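Local coordinates for sulfate transporter 4.1, chloroplastic (Arabidopsis thaliana, PDB 7LHV), which works as a proton-coupled sulfate symporter of the SLC26/SulP family in plant membranes and may take part in regulating sulfate assimilation, at residues 129-134 with 149-154; 317-322 with 417-422; 321-326 with 379-384. All coordinates share one frame; numbering follows the deposited sequence.

Interaction 1: 129-134 with 149-154; sequences YSSFVP and IGPVAL. With SO4 (sulfate ion), chain D.
S130 and S131, consecutive on helix 125-141, both meet the ring of P151, and much of the contact is made by their hydroxyl oxygens, with S130 CB also close to P151 CG. S131 OG sits 3.2 Å from P151 CD, near the level of the ring, while S130 OG lies 3.9 Å from P151 CG and comes from above it, so the two hydroxyls meet the pyrrolidine from different directions. S130 reaches it with OG anti to its own N (chi1 -175°), and that hydroxyl is hydrogen-bonded to Y385 O. S131 and G150 bring their CA atoms within 4.9 Å. One turn on, an apolar touch between P134 CB and I149 CG2, 4.5 Å apart, extends the contact. An alanine at P151 would remove the ring carbons that both hydroxyls lie against and is likely to leave a gap beside S131, with the backbone leading into the next helix less rigidly held.

The bond to the sulfate lies beyond P151. V152 occupies the N-cap position of helix 153-166, and A153 N donates an almost straight bond (171°) to sulfate O3 at 3.2 Å. F391 N and S392 OG complete these contacts from the start of helix 391-399, consistent with the anion site of SLC26 transporters, where the N termini of two helices converge on the anion within the membrane domain. P151 O bonds to R393. Strand 149-150 pairs antiparallel with 388-389, Y116 of helix 91-119 touches P151, and I415 of helix 406-426 packs on S131.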
loop_
_atom_site.group_PDB
_atom_site.type_symbol
_atom_site.label_atom_id
_atom_site.label_comp_id
_atom_site.label_asym_id
_atom_site.label_seq_id
_atom_site.Cartn_x
_atom_site.Cartn_y
_atom_site.Cartn_z
ATOM N N TYR A 129 32.481 -4.969 -19.639
ATOM C CA TYR A 129 31.741 -3.856 -20.224
ATOM C C TYR A 129 30.883 -3.174 -19.168
ATOM O O TYR A 129 30.881 -1.944 -19.048
ATOM C CB TYR A 129 30.869 -4.350 -21.379
ATOM C CG TYR A 129 31.622 -4.946 -22.547
ATOM C CD1 TYR A 129 32.966 -4.675 -22.750
ATOM C CD2 TYR A 129 30.978 -5.771 -23.456
ATOM C CE1 TYR A 129 33.648 -5.218 -23.819
ATOM C CE2 TYR A 129 31.652 -6.317 -24.528
ATOM C CZ TYR A 129 32.986 -6.037 -24.705
ATOM O OH TYR A 129 33.662 -6.579 -25.774
ATOM N N SER A 130 30.182 -3.969 -18.357
ATOM C CA SER A 130 29.321 -3.425 -17.317
ATOM C C SER A 130 30.098 -2.696 -16.234
ATOM O O SER A 130 29.482 -2.010 -15.413
ATOM C CB SER A 130 28.481 -4.537 -16.692
ATOM O OG SER A 130 27.557 -4.006 -15.762
ATOM N N SER A 131 31.421 -2.842 -16.195
ATOM C CA SER A 131 32.254 -2.074 -15.287
ATOM C C SER A 131 33.020 -0.959 -15.978
ATOM O O SER A 131 33.631 -0.137 -15.291
ATOM C CB SER A 131 33.255 -2.992 -14.573
ATOM O OG SER A 131 32.591 -3.968 -13.795
ATOM N N PHE A 132 33.025 -0.918 -17.312
ATOM C CA PHE A 132 33.869 0.050 -18.001
ATOM C C PHE A 132 33.180 1.400 -18.158
ATOM O O PHE A 132 33.599 2.396 -17.562
ATOM C CB PHE A 132 34.283 -0.497 -19.366
ATOM C CG PHE A 132 35.119 0.453 -20.163
ATOM C CD1 PHE A 132 36.234 1.051 -19.604
ATOM C CD2 PHE A 132 34.789 0.753 -21.470
ATOM C CE1 PHE A 132 37.002 1.926 -20.336
ATOM C CE2 PHE A 132 35.553 1.628 -22.205
ATOM C CZ PHE A 132 36.661 2.215 -21.638
ATOM N N VAL A 133 32.109 1.450 -18.940
ATOM C CA VAL A 133 31.519 2.725 -19.341
ATOM C C VAL A 133 30.685 3.339 -18.219
ATOM O O VAL A 133 30.839 4.538 -17.951
ATOM C CB VAL A 133 30.694 2.576 -20.629
ATOM C CG1 VAL A 133 29.885 3.831 -20.886
ATOM C CG2 VAL A 133 31.614 2.296 -21.800
ATOM N N PRO A 134 29.795 2.599 -17.543
ATOM C CA PRO A 134 29.026 3.242 -16.464
ATOM C C PRO A 134 29.895 3.852 -15.379
ATOM O O PRO A 134 29.570 4.937 -14.882
ATOM C CB PRO A 134 28.147 2.103 -15.927
ATOM C CG PRO A 134 28.754 0.865 -16.431
ATOM C CD PRO A 134 29.350 1.211 -17.745
ATOM N N ILE A 149 30.536 1.149 -8.495
ATOM C CA ILE A 149 29.465 0.835 -9.433
ATOM C C ILE A 149 29.922 -0.298 -10.337
ATOM O O ILE A 149 31.037 -0.266 -10.871
ATOM C CB ILE A 149 29.067 2.074 -10.252
ATOM C CG1 ILE A 149 28.247 3.015 -9.381
ATOM C CG2 ILE A 149 28.278 1.684 -11.482
ATOM C CD1 ILE A 149 27.036 2.356 -8.790
ATOM N N GLY A 150 29.068 -1.304 -10.501
ATOM C CA GLY A 150 29.378 -2.436 -11.337
ATOM C C GLY A 150 28.406 -3.575 -11.124
ATOM O O GLY A 150 27.355 -3.413 -10.497
ATOM N N PRO A 151 28.730 -4.749 -11.661
ATOM C CA PRO A 151 27.879 -5.920 -11.432
ATOM C C PRO A 151 27.815 -6.280 -9.957
ATOM O O PRO A 151 28.801 -6.165 -9.227
ATOM C CB PRO A 151 28.565 -7.022 -12.248
ATOM C CG PRO A 151 29.438 -6.310 -13.210
ATOM C CD PRO A 151 29.878 -5.065 -12.521
ATOM N N VAL A 152 26.638 -6.724 -9.522
ATOM C CA VAL A 152 26.438 -7.231 -8.172
ATOM C C VAL A 152 25.712 -8.565 -8.273
ATOM O O VAL A 152 25.143 -8.912 -9.309
ATOM C CB VAL A 152 25.655 -6.250 -7.275
ATOM C CG1 VAL A 152 26.376 -4.920 -7.194
ATOM C CG2 VAL A 152 24.254 -6.061 -7.795
ATOM N N ALA A 153 25.757 -9.326 -7.179
ATOM C CA ALA A 153 25.187 -10.669 -7.196
ATOM C C ALA A 153 23.676 -10.636 -7.396
ATOM O O ALA A 153 23.133 -11.406 -8.195
ATOM C CB ALA A 153 25.541 -11.401 -5.904
ATOM N N LEU A 154 22.981 -9.741 -6.694
ATOM C CA LEU A 154 21.522 -9.749 -6.722
ATOM C C LEU A 154 20.986 -9.294 -8.075
ATOM O O LEU A 154 20.070 -9.913 -8.630
ATOM C CB LEU A 154 20.974 -8.869 -5.602
ATOM C CG LEU A 154 19.461 -8.915 -5.402
ATOM C CD1 LEU A 154 19.015 -10.335 -5.137
ATOM C CD2 LEU A 154 19.051 -8.007 -4.262
HETATM S S SO4 D . 27.892 -7.456 -3.808
HETATM O O1 SO4 D . 28.458 -8.083 -2.620
HETATM O O2 SO4 D . 27.317 -6.167 -3.446
HETATM O O3 SO4 D . 26.846 -8.312 -4.351
HETATM O O4 SO4 D . 28.937 -7.268 -4.809
#

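Interaction 2: 317-322 with 417-422; sequences GLPTFS and CSLLFL
L318 lays its branched end obliquely across L419, joining the extended loop that precedes helix 330-358 to helix 406-426 in the transmembrane domain of this SLC26 transporter, a member of the APC clan. The helix contains a wider pi-type turn at 418-422, where S418 O receives both F421 N and L422 N.

L419 points its side chain toward the loop. Its CB meets L318 CD2 at 3.9 Å, and its CD1 is near the same L318 methyl and also reaches P319 CD at 4.2 Å, so L419 is covered by two successive loop residues. L318 leaves the backbone with CG anti to its carbonyl carbon (chi1 -52°), which swings its end nearer the helix than its first bond would suggest. From there CG also comes within 4.3 Å of L420 CD2, and L318 thus bridges two neighbouring leucines. L318 and L420 lie on the surface, whereas P319 and L419 are buried, partly by Y129 of helix 125-141, which touches both. Further along the loop S322 OG bonds back to F321 O.

The backbone supplies the polar link. G317 adopts a backbone conformation in which a CB would be pressed against the preceding carbonyl. Its N reaches L419 O at 2.9 Å, approaching nearly along the C=O axis although the N-H itself is bent, with an angle of 134° at the hydrogen.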
loop_
_atom_site.group_PDB
_atom_site.type_symbol
_atom_site.label_atom_id
_atom_site.label_comp_id
_atom_site.label_asym_id
_atom_site.label_seq_id
_atom_site.Cartn_x
_atom_site.Cartn_y
_atom_site.Cartn_z
ATOM N N GLY A 317 39.036 -5.681 -26.901
ATOM C CA GLY A 317 38.750 -4.329 -27.333
ATOM C C GLY A 317 37.622 -3.671 -26.571
ATOM O O GLY A 317 36.790 -4.351 -25.963
ATOM N N LEU A 318 37.587 -2.342 -26.597
ATOM C CA LEU A 318 36.538 -1.605 -25.916
ATOM C C LEU A 318 35.203 -1.794 -26.637
ATOM O O LEU A 318 35.167 -1.982 -27.855
ATOM C CB LEU A 318 36.887 -0.123 -25.853
ATOM C CG LEU A 318 38.262 0.219 -25.283
ATOM C CD1 LEU A 318 38.508 1.713 -25.340
ATOM C CD2 LEU A 318 38.392 -0.295 -23.862
ATOM N N PRO A 319 34.092 -1.758 -25.904
ATOM C CA PRO A 319 32.782 -1.859 -26.552
ATOM C C PRO A 319 32.503 -0.658 -27.439
ATOM O O PRO A 319 32.997 0.448 -27.203
ATOM C CB PRO A 319 31.806 -1.920 -25.373
ATOM C CG PRO A 319 32.540 -1.298 -24.241
ATOM C CD PRO A 319 33.978 -1.654 -24.440
ATOM N N THR A 320 31.701 -0.888 -28.473
ATOM C CA THR A 320 31.338 0.144 -29.431
ATOM C C THR A 320 29.901 0.604 -29.215
ATOM O O THR A 320 29.070 -0.111 -28.650
ATOM C CB THR A 320 31.510 -0.362 -30.866
ATOM O OG1 THR A 320 30.709 -1.534 -31.061
ATOM C CG2 THR A 320 32.967 -0.696 -31.140
ATOM N N PHE A 321 29.619 1.822 -29.674
ATOM C CA PHE A 321 28.287 2.391 -29.530
ATOM C C PHE A 321 27.286 1.622 -30.381
ATOM O O PHE A 321 27.540 1.340 -31.556
ATOM C CB PHE A 321 28.296 3.866 -29.930
ATOM C CG PHE A 321 27.017 4.587 -29.617
ATOM C CD1 PHE A 321 26.839 5.207 -28.393
ATOM C CD2 PHE A 321 25.992 4.645 -30.544
ATOM C CE1 PHE A 321 25.666 5.869 -28.100
ATOM C CE2 PHE A 321 24.817 5.304 -30.258
ATOM C CZ PHE A 321 24.654 5.917 -29.033
ATOM N N SER A 322 26.143 1.287 -29.787
ATOM C CA SER A 322 25.088 0.574 -30.503
ATOM C C SER A 322 23.787 0.739 -29.737
ATOM O O SER A 322 23.713 0.367 -28.561
ATOM C CB SER A 322 25.435 -0.907 -30.661
ATOM O OG SER A 322 26.500 -1.092 -31.576
ATOM N N CYS A 417 42.178 -1.144 -19.213
ATOM C CA CYS A 417 43.445 -1.816 -19.473
ATOM C C CYS A 417 43.217 -3.295 -19.750
ATOM O O CYS A 417 43.742 -3.842 -20.728
ATOM C CB CYS A 417 44.392 -1.623 -18.291
ATOM S SG CYS A 417 44.965 0.076 -18.072
ATOM N N SER A 418 42.396 -3.946 -18.922
ATOM C CA SER A 418 42.060 -5.340 -19.179
ATOM C C SER A 418 41.476 -5.497 -20.574
ATOM O O SER A 418 41.973 -6.290 -21.384
ATOM C CB SER A 418 41.081 -5.850 -18.122
ATOM O OG SER A 418 41.647 -5.772 -16.826
ATOM N N LEU A 419 40.488 -4.662 -20.906
ATOM C CA LEU A 419 39.818 -4.776 -22.193
ATOM C C LEU A 419 40.774 -4.532 -23.347
ATOM O O LEU A 419 40.450 -4.866 -24.491
ATOM C CB LEU A 419 38.649 -3.794 -22.265
ATOM C CG LEU A 419 37.444 -4.108 -21.383
ATOM C CD1 LEU A 419 36.508 -2.919 -21.319
ATOM C CD2 LEU A 419 36.718 -5.324 -21.901
ATOM N N LEU A 420 41.944 -3.962 -23.072
ATOM C CA LEU A 420 42.944 -3.756 -24.105
ATOM C C LEU A 420 44.085 -4.757 -24.042
ATOM O O LEU A 420 44.720 -5.012 -25.070
ATOM C CB LEU A 420 43.516 -2.339 -24.011
ATOM C CG LEU A 420 42.565 -1.203 -24.387
ATOM C CD1 LEU A 420 43.184 0.141 -24.048
ATOM C CD2 LEU A 420 42.201 -1.273 -25.857
ATOM N N PHE A 421 44.372 -5.332 -22.873
ATOM C CA PHE A 421 45.613 -6.089 -22.759
ATOM C C PHE A 421 45.460 -7.450 -22.093
ATOM O O PHE A 421 46.235 -8.369 -22.382
ATOM C CB PHE A 421 46.653 -5.263 -22.001
ATOM C CG PHE A 421 46.879 -3.896 -22.578
ATOM C CD1 PHE A 421 47.413 -3.749 -23.847
ATOM C CD2 PHE A 421 46.558 -2.761 -21.856
ATOM C CE1 PHE A 421 47.622 -2.495 -24.384
ATOM C CE2 PHE A 421 46.766 -1.504 -22.389
ATOM C CZ PHE A 421 47.298 -1.373 -23.654
ATOM N N LEU A 422 44.478 -7.601 -21.209
ATOM C CA LEU A 422 44.384 -8.805 -20.395
ATOM C C LEU A 422 43.391 -9.828 -20.925
ATOM O O LEU A 422 43.344 -10.945 -20.400
ATOM C CB LEU A 422 44.011 -8.436 -18.956
ATOM C CG LEU A 422 45.077 -7.708 -18.135
ATOM C CD1 LEU A 422 44.842 -7.928 -16.653
ATOM C CD2 LEU A 422 46.470 -8.167 -18.530
#

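Interaction 3: 321-326 with 379-384; sequences FSFPRS and GSLFSA
L381 pushes its forked end into a hollow lined by two phenylalanines of the 321-326 loop, and each of its methyls finds a different ring. CD1 lies 3.6 Å from F321 CE1, close to the end of that ring, while CD2 sits over one face of F323, offset toward the rim and 4.1 Å from F323 CE1. Both aromatic side chains run alongside the leucine and point the same way, so the three form a triangular cluster, the fork of L381 seated in the groove between the two rings, which also meet each other.

The second bump is F321 itself. Its ring, carried by CG anti to the backbone N (chi1 -171°), presents an edge to the face of F382 in a T-shaped stack, with centroids 5.6 Å apart and planes at 79°. The closest carbons are F321 CD1 and F382 CE2, at 3.8 Å. The same face of F382 is also approached by F321 CA, so backbone and ring of one residue together cover the aromatic plate opposite.

Helix 365-381 ends here: F382 is the first residue to leave helical angles, and S383 follows with left-handed ones. Behind the contact, S380 packs on A182 and L183 of helix 173-194 and gives its hydroxyl to N376 O, while P324 also touches L183.

One backbone bond joins the segments. S322 N donates to L381 O at 3.2 Å with an N-H...O angle of 169°, serving a carbonyl at the last residue of the helix. The side-chain contacts are otherwise hydrocarbon, although S322 O lies near the L381 and S380 carbonyl oxygens without bonding to them. With F321 and F323 on the surface, the contact relies on apolar fit plus this single bond and is compatible with a lipid-facing position.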
loop_
_atom_site.group_PDB
_atom_site.type_symbol
_atom_site.label_atom_id
_atom_site.label_comp_id
_atom_site.label_asym_id
_atom_site.label_seq_id
_atom_site.Cartn_x
_atom_site.Cartn_y
_atom_site.Cartn_z
ATOM N N PHE A 321 29.619 1.822 -29.674
ATOM C CA PHE A 321 28.287 2.391 -29.530
ATOM C C PHE A 321 27.286 1.622 -30.381
ATOM O O PHE A 321 27.540 1.340 -31.556
ATOM C CB PHE A 321 28.296 3.866 -29.930
ATOM C CG PHE A 321 27.017 4.587 -29.617
ATOM C CD1 PHE A 321 26.839 5.207 -28.393
ATOM C CD2 PHE A 321 25.992 4.645 -30.544
ATOM C CE1 PHE A 321 25.666 5.869 -28.100
ATOM C CE2 PHE A 321 24.817 5.304 -30.258
ATOM C CZ PHE A 321 24.654 5.917 -29.033
ATOM N N SER A 322 26.143 1.287 -29.787
ATOM C CA SER A 322 25.088 0.574 -30.503
ATOM C C SER A 322 23.787 0.739 -29.737
ATOM O O SER A 322 23.713 0.367 -28.561
ATOM C CB SER A 322 25.435 -0.907 -30.661
ATOM O OG SER A 322 26.500 -1.092 -31.576
ATOM N N PHE A 323 22.771 1.291 -30.394
ATOM C CA PHE A 323 21.453 1.364 -29.790
ATOM C C PHE A 323 20.866 -0.039 -29.657
ATOM O O PHE A 323 21.178 -0.927 -30.453
ATOM C CB PHE A 323 20.524 2.230 -30.632
ATOM C CG PHE A 323 20.523 3.680 -30.250
ATOM C CD1 PHE A 323 19.665 4.150 -29.271
ATOM C CD2 PHE A 323 21.367 4.576 -30.883
ATOM C CE1 PHE A 323 19.658 5.487 -28.921
ATOM C CE2 PHE A 323 21.364 5.912 -30.538
ATOM C CZ PHE A 323 20.509 6.368 -29.556
ATOM N N PRO A 324 20.025 -0.271 -28.651
ATOM C CA PRO A 324 19.349 -1.570 -28.544
ATOM C C PRO A 324 18.437 -1.821 -29.736
ATOM O O PRO A 324 17.839 -0.900 -30.294
ATOM C CB PRO A 324 18.551 -1.448 -27.241
ATOM C CG PRO A 324 19.260 -0.383 -26.461
ATOM C CD PRO A 324 19.768 0.587 -27.483
ATOM N N ARG A 325 18.336 -3.091 -30.127
ATOM C CA ARG A 325 17.534 -3.482 -31.278
ATOM C C ARG A 325 16.366 -4.396 -30.935
ATOM O O ARG A 325 15.637 -4.806 -31.846
ATOM C CB ARG A 325 18.406 -4.179 -32.332
ATOM C CG ARG A 325 19.103 -3.244 -33.301
ATOM C CD ARG A 325 20.483 -2.868 -32.800
ATOM N NE ARG A 325 21.275 -4.047 -32.469
ATOM C CZ ARG A 325 21.979 -4.748 -33.348
ATOM N NH1 ARG A 325 22.014 -4.416 -34.628
ATOM N NH2 ARG A 325 22.664 -5.809 -32.932
ATOM N N SER A 326 16.158 -4.724 -29.665
ATOM C CA SER A 326 15.134 -5.678 -29.259
ATOM C C SER A 326 14.050 -5.007 -28.424
ATOM O O SER A 326 13.622 -5.533 -27.396
ATOM C CB SER A 326 15.748 -6.847 -28.495
ATOM O OG SER A 326 16.363 -7.766 -29.380
ATOM N N GLY A 379 25.738 3.040 -20.103
ATOM C CA GLY A 379 26.220 1.674 -20.198
ATOM C C GLY A 379 25.433 0.853 -21.200
ATOM O O GLY A 379 26.008 0.066 -21.956
ATOM N N SER A 380 24.112 1.027 -21.225
ATOM C CA SER A 380 23.298 0.348 -22.225
ATOM C C SER A 380 23.686 0.791 -23.625
ATOM O O SER A 380 23.776 -0.030 -24.544
ATOM C CB SER A 380 21.823 0.627 -21.972
ATOM O OG SER A 380 21.533 0.503 -20.597
ATOM N N LEU A 381 23.922 2.090 -23.806
ATOM C CA LEU A 381 24.409 2.563 -25.094
ATOM C C LEU A 381 25.767 1.981 -25.455
ATOM O O LEU A 381 26.108 1.948 -26.641
ATOM C CB LEU A 381 24.485 4.089 -25.114
ATOM C CG LEU A 381 23.158 4.838 -25.039
ATOM C CD1 LEU A 381 23.367 6.296 -25.390
ATOM C CD2 LEU A 381 22.138 4.204 -25.963
ATOM N N PHE A 382 26.543 1.520 -24.477
ATOM C CA PHE A 382 27.849 0.928 -24.749
ATOM C C PHE A 382 27.902 -0.534 -24.319
ATOM O O PHE A 382 28.906 -1.003 -23.777
ATOM C CB PHE A 382 28.959 1.731 -24.082
ATOM C CG PHE A 382 29.397 2.919 -24.877
ATOM C CD1 PHE A 382 30.391 2.801 -25.829
ATOM C CD2 PHE A 382 28.805 4.152 -24.682
ATOM C CE1 PHE A 382 30.794 3.893 -26.566
ATOM C CE2 PHE A 382 29.204 5.248 -25.415
ATOM C CZ PHE A 382 30.199 5.119 -26.358
ATOM N N SER A 383 26.817 -1.274 -24.557
ATOM C CA SER A 383 26.770 -2.729 -24.390
ATOM C C SER A 383 27.102 -3.157 -22.958
ATOM O O SER A 383 28.068 -3.874 -22.704
ATOM C CB SER A 383 27.702 -3.419 -25.390
ATOM O OG SER A 383 27.489 -2.943 -26.705
ATOM N N ALA A 384 26.266 -2.721 -22.019
ATOM C CA ALA A 384 26.402 -3.107 -20.624
ATOM C C ALA A 384 25.045 -3.486 -20.054
ATOM O O ALA A 384 24.007 -3.007 -20.513
ATOM C CB ALA A 384 27.016 -1.984 -19.786
#

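Reading from the N terminus, interaction 1 closes first, bringing helix 125-141 back against strand 149-150 across a 14-residue connection, before the other two begin. Interactions 2 and 3 both start from the loop ahead of helix 330-358 and share F321 and S322. The 321-326 to 379-384 closure nests inside the longer 317-322 to 417-422 one, so a single extended run of chain first meets helix 406-426 and then the end of helix 365-381. Helix 125-141 ties all three together: Y129 packs on P319 and L419, F132 on L318 and L419, and V133 on F382, while S130 lies against A384.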